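Local atomic coordinates of serine protease inhibitor 4, isoform B (Drosophila melanogaster, PDB entry 4P0F), a protein that probably inhibits serine endopeptidases, and perhaps cysteine endopeptidases, as a serpin. Residues N20-L25 / P359-L364; H182-D187 / V324-T329; A220-Y225 / Q260-T265. All coordinates share one frame; numbering follows the deposited sequence.

The three contacts are nested along the chain. Interaction 3 lies inside the loop closed by interaction 2, itself inside that of interaction 1. Centres are about 23 Å apart (1 and 2), about 18 Å (1 and 3) and about 19 Å (2 and 3). All belong to the serpin fold. Interaction 1 joins helix 6-28 to strand 360-366, interaction 2 joins the loop just before strand 185-189 to the turn before strand 328-341, and interaction 3 lays the chain after helix 255-260 on strand 218-224. The nested loops bring strands 328-341 and 360-366 and segment 220-225 together: Leu364 packs on Tyr225 and Thr329, and Tyr225 OH lies 2.7 Å from Thr329 OG1, probably a hydrogen bond.

Interaction 1. Residues N20-L25 / P359-L364; sequences NVYGKL and PFTYVL
Tyr22 and Thr361 make the whole contact, and both are buried. The phenol oxygen Tyr22 OH ends 3.1 Å from Thr361 OG1. Each hydroxyl also has a clear partner on strand 370-377: Tyr22 OH is hydrogen-bonded to Ser376 OG, and Thr361 OG1 to the carbonyl O of Gly375. Two hydroxyls from distant parts of the chain are therefore held side by side in the interior.

The van der Waals part is small and also runs through the hydroxyls. Tyr22 OH is 3.3 Å from Thr361 CB, and Tyr22 CZ is 3.6 Å from Thr361 OG1, which approaches the ring obliquely. Tyr22 CG is anti to the backbone N (chi1 -178°), which sends the ring off the helix to span the 10.3 Å between Tyr22 CA and Thr361 CA. The ring also meets the Trp374 ring, with their planes at about 50°. A phenylalanine in place of Tyr22 would lack the hydroxyl, and Ser376 OG would probably lose its mate.

The contact seats helix 6-28, the N-terminal helix A of the serpin fold, against strand 360-366 of sheet B. That strand runs between strands 230-237 and 370-377, antiparallel to both, while Phe36 of strand 35-36 packs on Val21, Tyr22 and Leu25 of the helix.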
loop_
_atom_site.group_PDB
_atom_site.type_symbol
_atom_site.label_atom_id
_atom_site.label_comp_id
_atom_site.label_asym_id
_atom_site.label_seq_id
_atom_site.Cartn_x
_atom_site.Cartn_y
_atom_site.Cartn_z
ATOM N N ASN A 20 -10.735 -4.446 1.143
ATOM C CA ASN A 20 -10.876 -5.665 0.352
ATOM C C ASN A 20 -9.556 -6.439 0.303
ATOM O O ASN A 20 -9.525 -7.650 0.542
ATOM C CB ASN A 20 -11.341 -5.344 -1.071
ATOM C CG ASN A 20 -12.776 -4.840 -1.131
ATOM O OD1 ASN A 20 -13.522 -4.887 -0.151
ATOM N ND2 ASN A 20 -13.182 -4.401 -2.315
ATOM N N VAL A 21 -8.472 -5.733 -0.001
ATOM C CA VAL A 21 -7.145 -6.351 -0.094
ATOM C C VAL A 21 -6.686 -6.865 1.279
ATOM O O VAL A 21 -6.187 -7.990 1.402
ATOM C CB VAL A 21 -6.116 -5.355 -0.667
ATOM C CG1 VAL A 21 -4.698 -5.897 -0.532
ATOM C CG2 VAL A 21 -6.434 -5.058 -2.136
ATOM N N TYR A 22 -6.880 -6.039 2.302
ATOM C CA TYR A 22 -6.503 -6.384 3.676
ATOM C C TYR A 22 -7.181 -7.693 4.079
ATOM O O TYR A 22 -6.552 -8.592 4.645
ATOM C CB TYR A 22 -6.886 -5.225 4.603
ATOM C CG TYR A 22 -6.553 -5.338 6.079
ATOM C CD1 TYR A 22 -5.297 -5.736 6.518
ATOM C CD2 TYR A 22 -7.493 -4.961 7.032
ATOM C CE1 TYR A 22 -5.006 -5.801 7.875
ATOM C CE2 TYR A 22 -7.215 -5.021 8.382
ATOM C CZ TYR A 22 -5.975 -5.437 8.801
ATOM O OH TYR A 22 -5.740 -5.486 10.157
ATOM N N GLY A 23 -8.464 -7.818 3.753
ATOM C CA GLY A 23 -9.190 -9.029 4.060
ATOM C C GLY A 23 -8.628 -10.259 3.376
ATOM O O GLY A 23 -8.505 -11.308 4.001
ATOM N N LYS A 24 -8.295 -10.147 2.091
ATOM C CA LYS A 24 -7.731 -11.276 1.361
ATOM C C LYS A 24 -6.304 -11.601 1.819
ATOM O O LYS A 24 -5.909 -12.759 1.822
ATOM C CB LYS A 24 -7.739 -11.004 -0.150
ATOM C CG LYS A 24 -9.130 -10.806 -0.751
ATOM C CD LYS A 24 -10.106 -11.900 -0.354
ATOM C CE LYS A 24 -11.459 -11.663 -1.016
ATOM N NZ LYS A 24 -12.492 -12.601 -0.539
ATOM N N LEU A 25 -5.533 -10.584 2.195
ATOM C CA LEU A 25 -4.166 -10.812 2.662
ATOM C C LEU A 25 -4.162 -11.463 4.035
ATOM O O LEU A 25 -3.360 -12.351 4.303
ATOM C CB LEU A 25 -3.379 -9.507 2.720
ATOM C CG LEU A 25 -2.949 -8.891 1.393
ATOM C CD1 LEU A 25 -2.302 -7.531 1.618
ATOM C CD2 LEU A 25 -1.989 -9.818 0.641
ATOM N N PRO A 359 -3.020 -7.014 19.890
ATOM C CA PRO A 359 -3.054 -6.783 18.438
ATOM C C PRO A 359 -4.005 -5.681 17.971
ATOM O O PRO A 359 -5.122 -5.541 18.487
ATOM C CB PRO A 359 -3.483 -8.147 17.888
ATOM C CG PRO A 359 -2.893 -9.109 18.861
ATOM C CD PRO A 359 -3.101 -8.452 20.206
ATOM N N PHE A 360 -3.542 -4.906 16.993
ATOM C CA PHE A 360 -4.288 -3.767 16.481
ATOM C C PHE A 360 -4.050 -3.570 14.994
ATOM O O PHE A 360 -3.143 -4.176 14.401
ATOM C CB PHE A 360 -3.935 -2.483 17.252
ATOM C CG PHE A 360 -2.478 -2.080 17.176
ATOM C CD1 PHE A 360 -2.014 -1.258 16.154
ATOM C CD2 PHE A 360 -1.585 -2.493 18.148
ATOM C CE1 PHE A 360 -0.684 -0.879 16.102
ATOM C CE2 PHE A 360 -0.259 -2.118 18.098
ATOM C CZ PHE A 360 0.190 -1.310 17.071
ATOM N N THR A 361 -4.905 -2.758 14.380
ATOM C CA THR A 361 -4.744 -2.407 12.982
ATOM C C THR A 361 -4.448 -0.914 12.909
ATOM O O THR A 361 -4.754 -0.153 13.834
ATOM C CB THR A 361 -5.991 -2.802 12.139
ATOM O OG1 THR A 361 -5.773 -2.459 10.763
ATOM C CG2 THR A 361 -7.204 -2.105 12.616
ATOM N N TYR A 362 -3.786 -0.502 11.839
ATOM C CA TYR A 362 -3.397 0.891 11.691
ATOM C C TYR A 362 -3.438 1.296 10.219
ATOM O O TYR A 362 -3.328 0.460 9.314
ATOM C CB TYR A 362 -2.001 1.145 12.289
ATOM C CG TYR A 362 -0.901 0.367 11.612
ATOM C CD1 TYR A 362 -0.302 0.852 10.458
ATOM C CD2 TYR A 362 -0.490 -0.863 12.098
ATOM C CE1 TYR A 362 0.690 0.144 9.820
ATOM C CE2 TYR A 362 0.506 -1.585 11.461
ATOM C CZ TYR A 362 1.090 -1.075 10.320
ATOM O OH TYR A 362 2.071 -1.791 9.673
ATOM N N VAL A 363 -3.625 2.589 10.004
ATOM C CA VAL A 363 -3.714 3.181 8.680
ATOM C C VAL A 363 -2.973 4.505 8.683
ATOM O O VAL A 363 -3.146 5.315 9.588
ATOM C CB VAL A 363 -5.175 3.433 8.258
ATOM C CG1 VAL A 363 -5.244 3.790 6.764
ATOM C CG2 VAL A 363 -6.039 2.228 8.562
ATOM N N LEU A 364 -2.119 4.715 7.688
ATOM C CA LEU A 364 -1.536 6.033 7.446
ATOM C C LEU A 364 -2.449 6.740 6.454
ATOM O O LEU A 364 -2.573 6.316 5.293
ATOM C CB LEU A 364 -0.105 5.927 6.901
ATOM C CG LEU A 364 0.936 5.313 7.839
ATOM C CD1 LEU A 364 2.333 5.351 7.224
ATOM C CD2 LEU A 364 0.948 6.040 9.165
#

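Interaction 2. Residues H182-D187 / V324-T329; sequences HLTRPD and VNEEGT
Thr184 and Glu326 meet through one short hydrogen bond, from Thr184 OG1 to Glu326 OE2 (2.6 Å). The carboxylate receives it on the anti lone pair of OE2, the one away from the other oxygen. The two side chains come from opposite directions. Thr184 OG1 stands beside its own backbone N, anti to the carbonyl carbon (chi1 -63°), while Thr184 CG2 lies 3.7 Å from Glu326 OE2. The same OE2 forms a salt bridge with Arg273 NH1, so the charge of Glu326 has a mate. Met202 touches both residues, and Phe179 packs on Glu326.

The outer side is looser. His182, Leu183 and Arg185 are exposed. Here Arg185 folds back on its own segment: NH1 donates to His182 O at 2.7 Å and to Thr184 O at 3.0 Å. Both oxygens lie close to the guanidinium plane.

On the other segment Asn325 OD1 makes an Asx turn through Glu327 N, extended to an Asx motif by Gly328 N. It shapes the bend between strands 311-324 and 328-341. In this cleaved serpin the second strand is the inserted reactive loop, paired between strands 161-174 and 311-324. Glu326 lies just before the hinge at its start, in the region known in serpins as the breach.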
loop_
_atom_site.group_PDB
_atom_site.type_symbol
_atom_site.label_atom_id
_atom_site.label_comp_id
_atom_site.label_asym_id
_atom_site.label_seq_id
_atom_site.Cartn_x
_atom_site.Cartn_y
_atom_site.Cartn_z
ATOM N N HIS A 182 13.478 8.791 26.624
ATOM C CA HIS A 182 13.866 8.355 27.956
ATOM C C HIS A 182 12.686 7.800 28.753
ATOM O O HIS A 182 12.886 7.242 29.819
ATOM C CB HIS A 182 14.531 9.499 28.722
ATOM C CG HIS A 182 13.576 10.542 29.207
ATOM N ND1 HIS A 182 13.195 11.621 28.438
ATOM C CD2 HIS A 182 12.938 10.681 30.392
ATOM C CE1 HIS A 182 12.357 12.376 29.126
ATOM N NE2 HIS A 182 12.180 11.826 30.313
ATOM N N LEU A 183 11.470 7.917 28.220
ATOM C CA LEU A 183 10.284 7.415 28.913
ATOM C C LEU A 183 9.844 6.058 28.379
ATOM O O LEU A 183 8.948 5.429 28.939
ATOM C CB LEU A 183 9.127 8.416 28.798
ATOM C CG LEU A 183 9.329 9.728 29.576
ATOM C CD1 LEU A 183 8.122 10.636 29.409
ATOM C CD2 LEU A 183 9.608 9.496 31.056
ATOM N N THR A 184 10.467 5.603 27.302
ATOM C CA THR A 184 10.109 4.316 26.734
ATOM C C THR A 184 10.568 3.218 27.689
ATOM O O THR A 184 11.679 3.264 28.214
ATOM C CB THR A 184 10.726 4.162 25.337
ATOM O OG1 THR A 184 10.175 5.172 24.489
ATOM C CG2 THR A 184 10.452 2.783 24.734
ATOM N N ARG A 185 9.690 2.251 27.940
ATOM C CA ARG A 185 10.006 1.155 28.850
ATOM C C ARG A 185 9.557 -0.164 28.254
ATOM O O ARG A 185 8.560 -0.205 27.535
ATOM C CB ARG A 185 9.321 1.340 30.206
ATOM C CG ARG A 185 9.718 2.581 30.982
ATOM C CD ARG A 185 11.066 2.424 31.640
ATOM N NE ARG A 185 11.403 3.588 32.464
ATOM C CZ ARG A 185 11.910 4.717 31.981
ATOM N NH1 ARG A 185 12.154 4.830 30.683
ATOM N NH2 ARG A 185 12.186 5.732 32.792
ATOM N N PRO A 186 10.276 -1.249 28.562
ATOM C CA PRO A 186 9.743 -2.566 28.206
ATOM C C PRO A 186 8.455 -2.842 28.970
ATOM O O PRO A 186 8.392 -2.623 30.179
ATOM C CB PRO A 186 10.860 -3.527 28.623
ATOM C CG PRO A 186 11.609 -2.798 29.686
ATOM C CD PRO A 186 11.529 -1.345 29.335
ATOM N N ASP A 187 7.429 -3.295 28.272
ATOM C CA ASP A 187 6.189 -3.660 28.930
ATOM C C ASP A 187 5.499 -4.740 28.138
ATOM O O ASP A 187 5.900 -5.071 27.024
ATOM C CB ASP A 187 5.264 -2.455 29.101
ATOM C CG ASP A 187 4.495 -2.496 30.419
ATOM O OD1 ASP A 187 4.248 -3.604 30.943
ATOM O OD2 ASP A 187 4.140 -1.418 30.937
ATOM N N VAL A 324 8.023 2.564 13.308
ATOM C CA VAL A 324 7.345 3.525 14.157
ATOM C C VAL A 324 8.163 3.696 15.439
ATOM O O VAL A 324 8.407 2.722 16.144
ATOM C CB VAL A 324 5.927 3.052 14.503
ATOM C CG1 VAL A 324 5.234 4.024 15.473
ATOM C CG2 VAL A 324 5.115 2.884 13.235
ATOM N N ASN A 325 8.593 4.921 15.725
ATOM C CA ASN A 325 9.390 5.187 16.926
ATOM C C ASN A 325 9.042 6.530 17.549
ATOM O O ASN A 325 8.009 7.120 17.240
ATOM C CB ASN A 325 10.890 5.106 16.603
ATOM C CG ASN A 325 11.368 6.204 15.668
ATOM O OD1 ASN A 325 10.643 7.142 15.351
ATOM N ND2 ASN A 325 12.616 6.083 15.216
ATOM N N GLU A 326 9.893 7.008 18.448
ATOM C CA GLU A 326 9.537 8.159 19.249
ATOM C C GLU A 326 9.462 9.442 18.433
ATOM O O GLU A 326 8.756 10.379 18.813
ATOM C CB GLU A 326 10.543 8.331 20.392
ATOM C CG GLU A 326 10.450 7.270 21.491
ATOM C CD GLU A 326 11.266 6.009 21.209
ATOM O OE1 GLU A 326 11.749 5.824 20.072
ATOM O OE2 GLU A 326 11.429 5.206 22.156
ATOM N N GLU A 327 10.204 9.491 17.329
ATOM C CA GLU A 327 10.288 10.695 16.508
ATOM C C GLU A 327 9.180 10.781 15.456
ATOM O O GLU A 327 8.760 11.870 15.077
ATOM C CB GLU A 327 11.653 10.768 15.803
ATOM C CG GLU A 327 12.822 11.081 16.726
ATOM C CD GLU A 327 13.133 9.974 17.729
ATOM O OE1 GLU A 327 13.097 8.784 17.344
ATOM O OE2 GLU A 327 13.423 10.299 18.905
ATOM N N GLY A 328 8.741 9.632 14.958
ATOM C CA GLY A 328 7.764 9.607 13.887
ATOM C C GLY A 328 7.655 8.247 13.240
ATOM O O GLY A 328 7.767 7.215 13.900
ATOM N N THR A 329 7.457 8.257 11.928
ATOM C CA THR A 329 7.242 7.048 11.158
ATOM C C THR A 329 7.955 7.172 9.827
ATOM O O THR A 329 7.969 8.244 9.224
ATOM C CB THR A 329 5.740 6.802 10.909
ATOM O OG1 THR A 329 5.085 6.649 12.168
ATOM C CG2 THR A 329 5.510 5.554 10.055
#

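Interaction 3. Residues A220-Y225 / Q260-T265; sequences ALELPY and QSLYET
The backbones of 220-225 and 260-265 do not pair here, and Leu262 CA stands 7.7 Å from Ala220 CA and 8.0 Å from Glu222 CA, a spacing bridged by side chains. Leu262, on the connection from helix 255-260 to strand 263-281, packs on one face of strand 218-224 in the serpin fold. Strand 218-224 itself lies antiparallel between strands 197-213 and 230-237, hydrogen-bonded through its backbone to both.

Side chains alternate along the strand. Ala220 and Glu222 point toward Leu262. Leu221 and Leu223 turn to the other face, where they pack on Val267, Leu269 and Leu271 of strand 263-281. The Leu262 side chain therefore has two neighbours two residues apart. Its branches divide between them. The CD2 methyl meets Ala220. Leu262 CD2 is 4.2 Å from Ala220 CB, which is plain apolar packing, and 4.0 Å from the carbonyl oxygen Ala220 O.

The CD1 methyl goes to Glu222. The two side chains cross at about a right angle. Glu222 is extended beyond CG, but its chi1 of -117° is away from the staggered positions, which suggests some strain. Glu222 is buried, and its OE1 makes a long, weak ion pair with Arg209 NH1. Ser231 and Leu233 touch the same side chain from strand 230-237.

The methyl comes down on the flat of the acid group and not on its rim. Leu262 CD1 is 3.5 Å from Glu222 CD, and almost equally far from the two oxygens, 3.7 Å from Glu222 OE1 and 3.6 Å from Glu222 OE2.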
loop_
_atom_site.group_PDB
_atom_site.type_symbol
_atom_site.label_atom_id
_atom_site.label_comp_id
_atom_site.label_asym_id
_atom_site.label_seq_id
_atom_site.Cartn_x
_atom_site.Cartn_y
_atom_site.Cartn_z
ATOM N N ALA A 220 -10.418 4.093 18.731
ATOM C CA ALA A 220 -9.465 4.562 17.746
ATOM C C ALA A 220 -8.826 5.866 18.171
ATOM O O ALA A 220 -9.404 6.636 18.931
ATOM C CB ALA A 220 -10.134 4.724 16.385
ATOM N N LEU A 221 -7.631 6.099 17.639
ATOM C CA LEU A 221 -6.823 7.264 17.948
ATOM C C LEU A 221 -6.084 7.653 16.677
ATOM O O LEU A 221 -5.687 6.785 15.890
ATOM C CB LEU A 221 -5.832 6.959 19.096
ATOM C CG LEU A 221 -5.131 8.121 19.801
ATOM C CD1 LEU A 221 -6.093 8.852 20.715
ATOM C CD2 LEU A 221 -3.941 7.607 20.595
ATOM N N GLU A 222 -5.951 8.954 16.452
ATOM C CA GLU A 222 -5.155 9.468 15.348
ATOM C C GLU A 222 -3.971 10.272 15.867
ATOM O O GLU A 222 -4.134 11.168 16.692
ATOM C CB GLU A 222 -5.998 10.344 14.433
ATOM C CG GLU A 222 -6.115 9.798 13.049
ATOM C CD GLU A 222 -6.984 10.649 12.152
ATOM O OE1 GLU A 222 -7.127 11.869 12.409
ATOM O OE2 GLU A 222 -7.522 10.080 11.192
ATOM N N LEU A 223 -2.790 9.940 15.364
ATOM C CA LEU A 223 -1.558 10.622 15.718
ATOM C C LEU A 223 -1.088 11.434 14.512
ATOM O O LEU A 223 -0.684 10.854 13.500
ATOM C CB LEU A 223 -0.492 9.612 16.141
ATOM C CG LEU A 223 -0.875 8.641 17.261
ATOM C CD1 LEU A 223 0.277 7.706 17.589
ATOM C CD2 LEU A 223 -1.313 9.397 18.507
ATOM N N PRO A 224 -1.151 12.771 14.602
ATOM C CA PRO A 224 -0.800 13.590 13.438
ATOM C C PRO A 224 0.701 13.771 13.241
ATOM O O PRO A 224 1.463 13.745 14.197
ATOM C CB PRO A 224 -1.475 14.931 13.745
ATOM C CG PRO A 224 -1.502 14.995 15.225
ATOM C CD PRO A 224 -1.722 13.582 15.688
ATOM N N TYR A 225 1.108 13.950 11.986
ATOM C CA TYR A 225 2.483 14.311 11.640
ATOM C C TYR A 225 2.576 15.816 11.415
ATOM O O TYR A 225 1.658 16.416 10.863
ATOM C CB TYR A 225 2.929 13.550 10.378
ATOM C CG TYR A 225 2.919 12.062 10.590
ATOM C CD1 TYR A 225 3.967 11.438 11.246
ATOM C CD2 TYR A 225 1.859 11.286 10.158
ATOM C CE1 TYR A 225 3.957 10.082 11.474
ATOM C CE2 TYR A 225 1.839 9.916 10.375
ATOM C CZ TYR A 225 2.902 9.325 11.028
ATOM O OH TYR A 225 2.898 7.979 11.261
ATOM N N GLN A 260 -14.558 10.275 10.951
ATOM C CA GLN A 260 -15.499 11.332 11.285
ATOM C C GLN A 260 -16.010 11.197 12.732
ATOM O O GLN A 260 -16.552 12.141 13.286
ATOM C CB GLN A 260 -16.647 11.353 10.282
ATOM C CG GLN A 260 -16.253 12.049 8.991
ATOM C CD GLN A 260 -17.402 12.188 8.021
ATOM O OE1 GLN A 260 -18.432 12.787 8.333
ATOM N NE2 GLN A 260 -17.233 11.631 6.833
ATOM N N SER A 261 -15.792 10.039 13.350
ATOM C CA SER A 261 -16.210 9.820 14.740
ATOM C C SER A 261 -15.226 10.415 15.746
ATOM O O SER A 261 -15.549 10.569 16.911
ATOM C CB SER A 261 -16.354 8.324 15.021
ATOM O OG SER A 261 -17.284 7.735 14.127
ATOM N N LEU A 262 -14.023 10.720 15.287
ATOM C CA LEU A 262 -12.958 11.209 16.166
ATOM C C LEU A 262 -13.206 12.610 16.691
ATOM O O LEU A 262 -13.701 13.469 15.967
ATOM C CB LEU A 262 -11.636 11.195 15.409
ATOM C CG LEU A 262 -11.177 9.878 14.804
ATOM C CD1 LEU A 262 -9.971 10.126 13.898
ATOM C CD2 LEU A 262 -10.851 8.880 15.894
ATOM N N TYR A 263 -12.837 12.842 17.950
ATOM C CA TYR A 263 -12.908 14.171 18.556
ATOM C C TYR A 263 -11.691 14.343 19.462
ATOM O O TYR A 263 -11.207 13.375 20.031
ATOM C CB TYR A 263 -14.212 14.354 19.344
ATOM C CG TYR A 263 -14.397 13.360 20.468
ATOM C CD1 TYR A 263 -14.956 12.109 20.231
ATOM C CD2 TYR A 263 -14.018 13.670 21.768
ATOM C CE1 TYR A 263 -15.128 11.193 21.253
ATOM C CE2 TYR A 263 -14.187 12.759 22.801
ATOM C CZ TYR A 263 -14.743 11.522 22.535
ATOM O OH TYR A 263 -14.917 10.610 23.550
ATOM N N GLU A 264 -11.201 15.571 19.593
ATOM C CA GLU A 264 -10.033 15.843 20.439
ATOM C C GLU A 264 -10.329 15.616 21.919
ATOM O O GLU A 264 -11.321 16.118 22.439
ATOM C CB GLU A 264 -9.558 17.282 20.234
ATOM C CG GLU A 264 -8.959 17.543 18.861
ATOM C CD GLU A 264 -7.538 17.043 18.725
ATOM O OE1 GLU A 264 -7.000 16.490 19.709
ATOM O OE2 GLU A 264 -6.958 17.205 17.627
ATOM N N THR A 265 -9.459 14.874 22.595
ATOM C CA THR A 265 -9.586 14.689 24.036
ATOM C C THR A 265 -8.237 14.273 24.626
ATOM O O THR A 265 -7.374 13.776 23.911
ATOM C CB THR A 265 -10.681 13.643 24.368
ATOM O OG1 THR A 265 -11.161 13.843 25.702
ATOM C CG2 THR A 265 -10.169 12.222 24.208
#